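Local coordinates for protein PatF (Prochloron didemni, PDB 4BG2) that probably acts as a prenyltransferase-type protein in the biosynthesis of patellamides, which are cyanobactin natural products, at residues 32-43 / 85-96. Residues are numbered along the deposited sequence; the frame is centred on the assembly and turned at random.
Sequences FPLPLFEEAILE and KLLDKIDSQLGV
Phe32 lays one face of its ring over the side chain of Gln93, whose CG sits 3.7 Å from the ring centroid in a CH-pi contact. The two side chains run past each other in opposite directions, with the glutamine amide tilted 32° from the ring. The opposite face is backed by Pro33 CB, so the ring lies between Pro33 and Gln93, each set toward its rim. Its edge meets Ile90 O, which lies near the ring plane, and Phe32 CE1 reaches Val96 CG2 at 3.9 Å. A chi1 of -175°, which sets CG opposite the backbone N, swings the ring out to the type II turn from Gln93 to Val96.

Further along, helices 34-42 and 85-91 run nearly antiparallel, their axes 10.6 Å apart at closest approach, at 157°. Pro33, at the N-cap position after a cis peptide bond, puts CB 4.1 Å from Ile90 CG1. Leu36 CD2 rests on the aliphatic part of Lys89, 3.8 Å from its CD. On the inner side, Leu86 forks between two partners: CD2 comes to the edge of the Phe37 ring near its plane, while CD1 lies 4.3 Å from Ala40 CB. No hydrogen bond joins the segments, and the opposite charges of Glu43 and Lys85 stay apart, OE1 to NZ 5.5 Å.

Both helices belong to the outer layer of a closed ten-stranded antiparallel barrel, consistent with the ABBA prenyltransferase fold. Phe37 packs onto strands 60-70 and 116-124, Ile90 touches Phe182, and helix 3-25 flanks helix 34-42 through Glu38 and Ile41.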
ATOM      1  N   PHE A  32      -0.156 -11.693  16.519  1.00 40.02           N
ATOM      2  CA  PHE A  32      -0.342 -12.416  15.276  1.00 39.85           C
ATOM      3  C   PHE A  32      -0.976 -11.486  14.249  1.00 38.75           C
ATOM      4  O   PHE A  32      -1.957 -10.813  14.572  1.00 41.25           O
ATOM      5  CB  PHE A  32      -1.275 -13.611  15.501  1.00 42.09           C
ATOM      6  CG  PHE A  32      -1.432 -14.473  14.303  1.00 41.90           C
ATOM      7  CD1 PHE A  32      -2.413 -14.213  13.355  1.00 41.92           C
ATOM      8  CD2 PHE A  32      -0.567 -15.528  14.100  1.00 44.43           C
ATOM      9  CE1 PHE A  32      -2.524 -15.001  12.213  1.00 43.38           C
ATOM     10  CE2 PHE A  32      -0.679 -16.325  12.975  1.00 46.07           C
ATOM     11  CZ  PHE A  32      -1.656 -16.065  12.029  1.00 43.35           C
ATOM     12  N   PRO A  33      -0.452 -11.455  13.007  1.00 36.12           N
ATOM     13  CA  PRO A  33       0.613 -12.236  12.395  1.00 36.07           C
ATOM     14  C   PRO A  33       1.971 -11.524  12.293  1.00 34.41           C
ATOM     15  O   PRO A  33       2.816 -11.903  11.464  1.00 34.59           O
ATOM     16  CB  PRO A  33       0.071 -12.458  10.995  1.00 35.46           C
ATOM     17  CG  PRO A  33      -0.576 -11.137  10.696  1.00 36.39           C
ATOM     18  CD  PRO A  33      -1.094 -10.594  12.000  1.00 36.71           C
ATOM     19  N   LEU A  34       2.218 -10.563  13.167  1.00 33.32           N
ATOM     20  CA  LEU A  34       3.438  -9.768  13.071  1.00 34.21           C
ATOM     21  C   LEU A  34       4.748 -10.541  13.232  1.00 32.29           C
ATOM     22  O   LEU A  34       5.647 -10.379  12.411  1.00 32.86           O
ATOM     23  CB  LEU A  34       3.364  -8.592  14.031  1.00 37.65           C
ATOM     24  CG  LEU A  34       4.337  -7.429  13.870  1.00 42.46           C
ATOM     25  CD1 LEU A  34       4.745  -7.176  12.418  1.00 43.06           C
ATOM     26  CD2 LEU A  34       3.679  -6.178  14.464  1.00 44.49           C
ATOM     27  N   PRO A  35       4.874 -11.394  14.258  1.00 33.53           N
ATOM     28  CA  PRO A  35       6.081 -12.245  14.275  1.00 33.81           C
ATOM     29  C   PRO A  35       6.319 -13.055  13.007  1.00 33.18           C
ATOM     30  O   PRO A  35       7.445 -13.095  12.507  1.00 33.94           O
ATOM     31  CB  PRO A  35       5.845 -13.175  15.476  1.00 35.86           C
ATOM     32  CG  PRO A  35       4.956 -12.397  16.381  1.00 36.57           C
ATOM     33  CD  PRO A  35       4.060 -11.574  15.480  1.00 34.38           C
ATOM     34  N   LEU A  36       5.277 -13.701  12.487  1.00 34.72           N
ATOM     35  CA  LEU A  36       5.372 -14.437  11.213  1.00 34.08           C
ATOM     36  C   LEU A  36       5.798 -13.517  10.060  1.00 31.52           C
ATOM     37  O   LEU A  36       6.592 -13.907   9.203  1.00 32.08           O
ATOM     38  CB  LEU A  36       4.026 -15.068  10.836  1.00 36.13           C
ATOM     39  CG  LEU A  36       3.634 -16.419  11.435  1.00 39.69           C
ATOM     40  CD1 LEU A  36       2.182 -16.722  11.094  1.00 39.76           C
ATOM     41  CD2 LEU A  36       4.551 -17.511  10.900  1.00 41.95           C
ATOM     42  N   PHE A  37       5.249 -12.305  10.018  1.00 28.48           N
ATOM     43  CA  PHE A  37       5.586 -11.388   8.955  1.00 26.94           C
ATOM     44  C   PHE A  37       7.066 -11.005   8.968  1.00 27.60           C
ATOM     45  O   PHE A  37       7.726 -10.937   7.914  1.00 27.47           O
ATOM     46  CB  PHE A  37       4.746 -10.135   9.070  1.00 26.70           C
ATOM     47  CG  PHE A  37       4.975  -9.187   7.965  1.00 25.23           C
ATOM     48  CD1 PHE A  37       4.603  -9.520   6.660  1.00 25.02           C
ATOM     49  CD2 PHE A  37       5.599  -7.979   8.191  1.00 26.08           C
ATOM     50  CE1 PHE A  37       4.805  -8.637   5.623  1.00 24.22           C
ATOM     51  CE2 PHE A  37       5.814  -7.099   7.149  1.00 24.49           C
ATOM     52  CZ  PHE A  37       5.420  -7.432   5.873  1.00 23.37           C
ATOM     53  N   GLU A  38       7.608 -10.817  10.166  1.00 29.83           N
ATOM     54  CA  GLU A  38       9.013 -10.483  10.325  1.00 32.29           C
ATOM     55  C   GLU A  38       9.890 -11.599   9.748  1.00 35.59           C
ATOM     56  O   GLU A  38      10.861 -11.335   9.030  1.00 36.70           O
ATOM     57  CB  GLU A  38       9.333 -10.235  11.807  1.00 35.20           C
ATOM     58  CG  GLU A  38       8.692  -8.969  12.375  1.00 35.61           C
ATOM     59  CD  GLU A  38       8.979  -8.739  13.866  1.00 39.04           C
ATOM     60  OE1 GLU A  38       9.633  -9.585  14.508  1.00 40.85           O
ATOM     61  OE2 GLU A  38       8.565  -7.686  14.410  1.00 40.67           O
ATOM     62  N   GLU A  39       9.542 -12.845  10.045  1.00 36.92           N
ATOM     63  CA  GLU A  39      10.269 -13.972   9.485  1.00 38.99           C
ATOM     64  C   GLU A  39      10.140 -13.977   7.962  1.00 37.48           C
ATOM     65  O   GLU A  39      11.113 -14.233   7.252  1.00 38.26           O
ATOM     66  CB  GLU A  39       9.769 -15.303  10.073  1.00 42.06           C
ATOM     67  CG  GLU A  39       9.997 -15.401  11.570  1.00 45.70           C
ATOM     68  CD  GLU A  39       9.412 -16.650  12.221  1.00 50.39           C
ATOM     69  OE1 GLU A  39       8.222 -16.989  11.993  1.00 52.02           O
ATOM     70  OE2 GLU A  39      10.158 -17.297  12.989  1.00 54.21           O
ATOM     71  N   ALA A  40       8.954 -13.671   7.446  1.00 35.41           N
ATOM     72  CA  ALA A  40       8.754 -13.723   5.993  1.00 33.92           C
ATOM     73  C   ALA A  40       9.625 -12.711   5.233  1.00 34.03           C
ATOM     74  O   ALA A  40      10.219 -13.038   4.189  1.00 32.76           O
ATOM     75  CB  ALA A  40       7.303 -13.547   5.647  1.00 32.89           C
ATOM     76  N   ILE A  41       9.732 -11.493   5.751  1.00 32.53           N
ATOM     77  CA  ILE A  41      10.455 -10.462   5.004  1.00 32.55           C
ATOM     78  C   ILE A  41      11.960 -10.649   5.034  1.00 33.96           C
ATOM     79  O   ILE A  41      12.666 -10.122   4.181  1.00 34.86           O
ATOM     80  CB  ILE A  41      10.120  -9.033   5.452  1.00 31.03           C
ATOM     81  CG1 ILE A  41      10.696  -8.752   6.841  1.00 32.82           C
ATOM     82  CG2 ILE A  41       8.623  -8.785   5.341  1.00 29.76           C
ATOM     83  CD1 ILE A  41      10.279  -7.413   7.394  1.00 34.11           C
ATOM     84  N   LEU A  42      12.450 -11.385   6.018  1.00 36.09           N
ATOM     85  CA  LEU A  42      13.853 -11.743   6.065  1.00 38.89           C
ATOM     86  C   LEU A  42      14.255 -12.688   4.938  1.00 39.99           C
ATOM     87  O   LEU A  42      15.426 -12.754   4.606  1.00 38.61           O
ATOM     88  CB  LEU A  42      14.200 -12.386   7.411  1.00 42.60           C
ATOM     89  CG  LEU A  42      14.229 -11.455   8.627  1.00 42.92           C
ATOM     90  CD1 LEU A  42      14.642 -12.239   9.871  1.00 45.91           C
ATOM     91  CD2 LEU A  42      15.180 -10.302   8.385  1.00 44.10           C
ATOM     92  N   GLU A  43      13.289 -13.409   4.362  1.00 39.12           N
ATOM     93  CA  GLU A  43      13.562 -14.322   3.263  1.00 41.50           C
ATOM     94  C   GLU A  43      13.611 -13.655   1.899  1.00 40.65           C
ATOM     95  O   GLU A  43      14.001 -14.292   0.931  1.00 41.04           O
ATOM     96  CB  GLU A  43      12.520 -15.440   3.219  1.00 44.52           C
ATOM     97  CG  GLU A  43      12.485 -16.305   4.467  1.00 48.08           C
ATOM     98  CD  GLU A  43      11.580 -17.519   4.297  1.00 52.76           C
ATOM     99  OE1 GLU A  43      10.460 -17.378   3.759  1.00 56.64           O
ATOM    100  OE2 GLU A  43      11.994 -18.628   4.686  1.00 58.60           O
ATOM    101  N   LYS A  85       3.675 -18.386   0.504  1.00 33.96           N
ATOM    102  CA  LYS A  85       4.219 -18.870   1.785  1.00 35.98           C
ATOM    103  C   LYS A  85       3.571 -18.191   2.973  1.00 32.87           C
ATOM    104  O   LYS A  85       3.266 -18.834   3.962  1.00 31.99           O
ATOM    105  CB  LYS A  85       5.710 -18.592   1.897  1.00 40.08           C
ATOM    106  CG  LYS A  85       6.629 -19.604   1.229  1.00 46.15           C
ATOM    107  CD  LYS A  85       8.035 -19.001   1.161  1.00 47.98           C
ATOM    108  CE  LYS A  85       9.121 -20.045   1.099  1.00 51.18           C
ATOM    109  NZ  LYS A  85       8.882 -20.997  -0.020  1.00 54.31           N
ATOM    110  N   LEU A  86       3.398 -16.875   2.879  1.00 30.35           N
ATOM    111  CA  LEU A  86       2.818 -16.094   3.970  1.00 29.74           C
ATOM    112  C   LEU A  86       1.377 -16.493   4.204  1.00 28.94           C
ATOM    113  O   LEU A  86       0.968 -16.730   5.349  1.00 29.16           O
ATOM    114  CB  LEU A  86       2.898 -14.590   3.669  1.00 29.42           C
ATOM    115  CG  LEU A  86       2.316 -13.656   4.720  1.00 30.53           C
ATOM    116  CD1 LEU A  86       3.063 -13.839   6.030  1.00 32.26           C
ATOM    117  CD2 LEU A  86       2.357 -12.197   4.253  1.00 29.60           C
ATOM    118  N   LEU A  87       0.613 -16.575   3.123  1.00 29.01           N
ATOM    119  CA  LEU A  87      -0.779 -16.988   3.189  1.00 30.18           C
ATOM    120  C   LEU A  87      -0.922 -18.392   3.787  1.00 32.83           C
ATOM    121  O   LEU A  87      -1.833 -18.623   4.565  1.00 32.26           O
ATOM    122  CB  LEU A  87      -1.438 -16.923   1.819  1.00 31.75           C
ATOM    123  CG  LEU A  87      -1.643 -15.533   1.192  1.00 31.96           C
ATOM    124  CD1 LEU A  87      -2.100 -15.674  -0.236  1.00 32.09           C
ATOM    125  CD2 LEU A  87      -2.647 -14.703   1.969  1.00 33.15           C
ATOM    126  N   ASP A  88      -0.043 -19.315   3.412  1.00 34.48           N
ATOM    127  CA  ASP A  88      -0.052 -20.679   3.981  1.00 38.53           C
ATOM    128  C   ASP A  88       0.190 -20.648   5.480  1.00 39.59           C
ATOM    129  O   ASP A  88      -0.532 -21.275   6.235  1.00 37.89           O
ATOM    130  CB  ASP A  88       0.993 -21.580   3.312  1.00 41.10           C
ATOM    131  CG  ASP A  88       0.593 -22.013   1.905  1.00 44.49           C
ATOM    132  OD1 ASP A  88      -0.580 -21.828   1.507  1.00 47.46           O
ATOM    133  OD2 ASP A  88       1.473 -22.527   1.170  1.00 48.94           O
ATOM    134  N   LYS A  89       1.179 -19.888   5.925  1.00 42.04           N
ATOM    135  CA  LYS A  89       1.411 -19.768   7.364  1.00 46.34           C
ATOM    136  C   LYS A  89       0.207 -19.148   8.112  1.00 44.79           C
ATOM    137  O   LYS A  89      -0.197 -19.624   9.169  1.00 49.77           O
ATOM    138  CB  LYS A  89       2.711 -19.005   7.634  1.00 48.54           C
ATOM    139  CG  LYS A  89       3.911 -19.712   7.012  1.00 52.09           C
ATOM    140  CD  LYS A  89       5.201 -19.649   7.812  1.00 55.15           C
ATOM    141  CE  LYS A  89       5.969 -20.954   7.651  1.00 59.82           C
ATOM    142  NZ  LYS A  89       7.095 -20.977   8.618  1.00 64.26           N
ATOM    143  N   ILE A  90      -0.428 -18.153   7.529  1.00 42.16           N
ATOM    144  CA  ILE A  90      -1.534 -17.477   8.203  1.00 43.06           C
ATOM    145  C   ILE A  90      -2.798 -18.337   8.242  1.00 46.80           C
ATOM    146  O   ILE A  90      -3.502 -18.373   9.247  1.00 45.74           O
ATOM    147  CB  ILE A  90      -1.771 -16.095   7.569  1.00 41.22           C
ATOM    148  CG1 ILE A  90      -0.595 -15.187   7.948  1.00 39.73           C
ATOM    149  CG2 ILE A  90      -3.091 -15.484   8.026  1.00 43.60           C
ATOM    150  CD1 ILE A  90      -0.464 -13.950   7.105  1.00 38.66           C
ATOM    151  N   ASP A  91      -3.088 -19.012   7.144  1.00 49.45           N
ATOM    152  CA  ASP A  91      -4.313 -19.798   7.039  1.00 54.80           C
ATOM    153  C   ASP A  91      -4.327 -20.907   8.083  1.00 60.94           C
ATOM    154  O   ASP A  91      -5.363 -21.158   8.709  1.00 67.27           O
ATOM    155  CB  ASP A  91      -4.473 -20.383   5.637  1.00 54.83           C
ATOM    156  CG  ASP A  91      -5.826 -20.071   5.025  1.00 56.20           C
ATOM    157  OD1 ASP A  91      -6.852 -20.081   5.747  1.00 58.60           O
ATOM    158  OD2 ASP A  91      -5.870 -19.838   3.798  1.00 61.12           O
ATOM    159  N   SER A  92      -3.170 -21.531   8.309  1.00 62.48           N
ATOM    160  CA  SER A  92      -3.074 -22.608   9.276  1.00 64.55           C
ATOM    161  C   SER A  92      -3.287 -22.180  10.737  1.00 65.91           C
ATOM    162  O   SER A  92      -3.316 -23.030  11.627  1.00 65.82           O
ATOM    163  CB  SER A  92      -1.742 -23.350   9.139  1.00 66.76           C
ATOM    164  OG  SER A  92      -0.665 -22.472   8.997  1.00 66.74           O
ATOM    165  N   GLN A  93      -3.445 -20.885  10.983  1.00 62.29           N
ATOM    166  CA  GLN A  93      -3.785 -20.383  12.312  1.00 64.97           C
ATOM    167  C   GLN A  93      -5.259 -20.602  12.611  1.00 65.78           C
ATOM    168  O   GLN A  93      -6.126 -20.221  11.819  1.00 63.50           O
ATOM    169  CB  GLN A  93      -3.487 -18.886  12.393  1.00 66.99           C
ATOM    170  CG  GLN A  93      -3.521 -18.311  13.800  1.00 71.44           C
ATOM    171  CD  GLN A  93      -2.479 -18.924  14.705  1.00 75.49           C
ATOM    172  OE1 GLN A  93      -1.494 -19.506  14.240  1.00 75.20           O
ATOM    173  NE2 GLN A  93      -2.681 -18.784  16.011  1.00 80.18           N
ATOM    174  N   LEU A  94      -5.545 -21.214  13.757  1.00 70.18           N
ATOM    175  CA  LEU A  94      -6.926 -21.426  14.198  1.00 70.13           C
ATOM    176  C   LEU A  94      -7.614 -20.079  14.395  1.00 67.22           C
ATOM    177  O   LEU A  94      -7.030 -19.138  14.953  1.00 64.12           O
ATOM    178  CB  LEU A  94      -6.992 -22.232  15.500  1.00 74.05           C
ATOM    179  CG  LEU A  94      -8.424 -22.524  15.993  1.00 78.88           C
ATOM    180  CD1 LEU A  94      -9.089 -23.591  15.131  1.00 80.91           C
ATOM    181  CD2 LEU A  94      -8.466 -22.933  17.457  1.00 82.73           C
ATOM    182  N   GLY A  95      -8.855 -20.003  13.925  1.00 65.50           N
ATOM    183  CA  GLY A  95      -9.657 -18.810  14.075  1.00 65.24           C
ATOM    184  C   GLY A  95      -9.422 -17.824  12.965  1.00 63.03           C
ATOM    185  O   GLY A  95      -9.995 -16.741  12.987  1.00 62.75           O
ATOM    186  N   VAL A  96      -8.574 -18.191  12.002  1.00 61.45           N
ATOM    187  CA  VAL A  96      -8.271 -17.337  10.870  1.00 57.21           C
ATOM    188  C   VAL A  96      -8.818 -17.999   9.613  1.00 57.70           C
ATOM    189  O   VAL A  96      -8.650 -19.184   9.394  1.00 56.96           O
ATOM    190  CB  VAL A  96      -6.754 -17.060  10.714  1.00 53.96           C
ATOM    191  CG1 VAL A  96      -6.459 -16.446   9.357  1.00 50.51           C
ATOM    192  CG2 VAL A  96      -6.262 -16.143  11.823  1.00 52.00           C
TER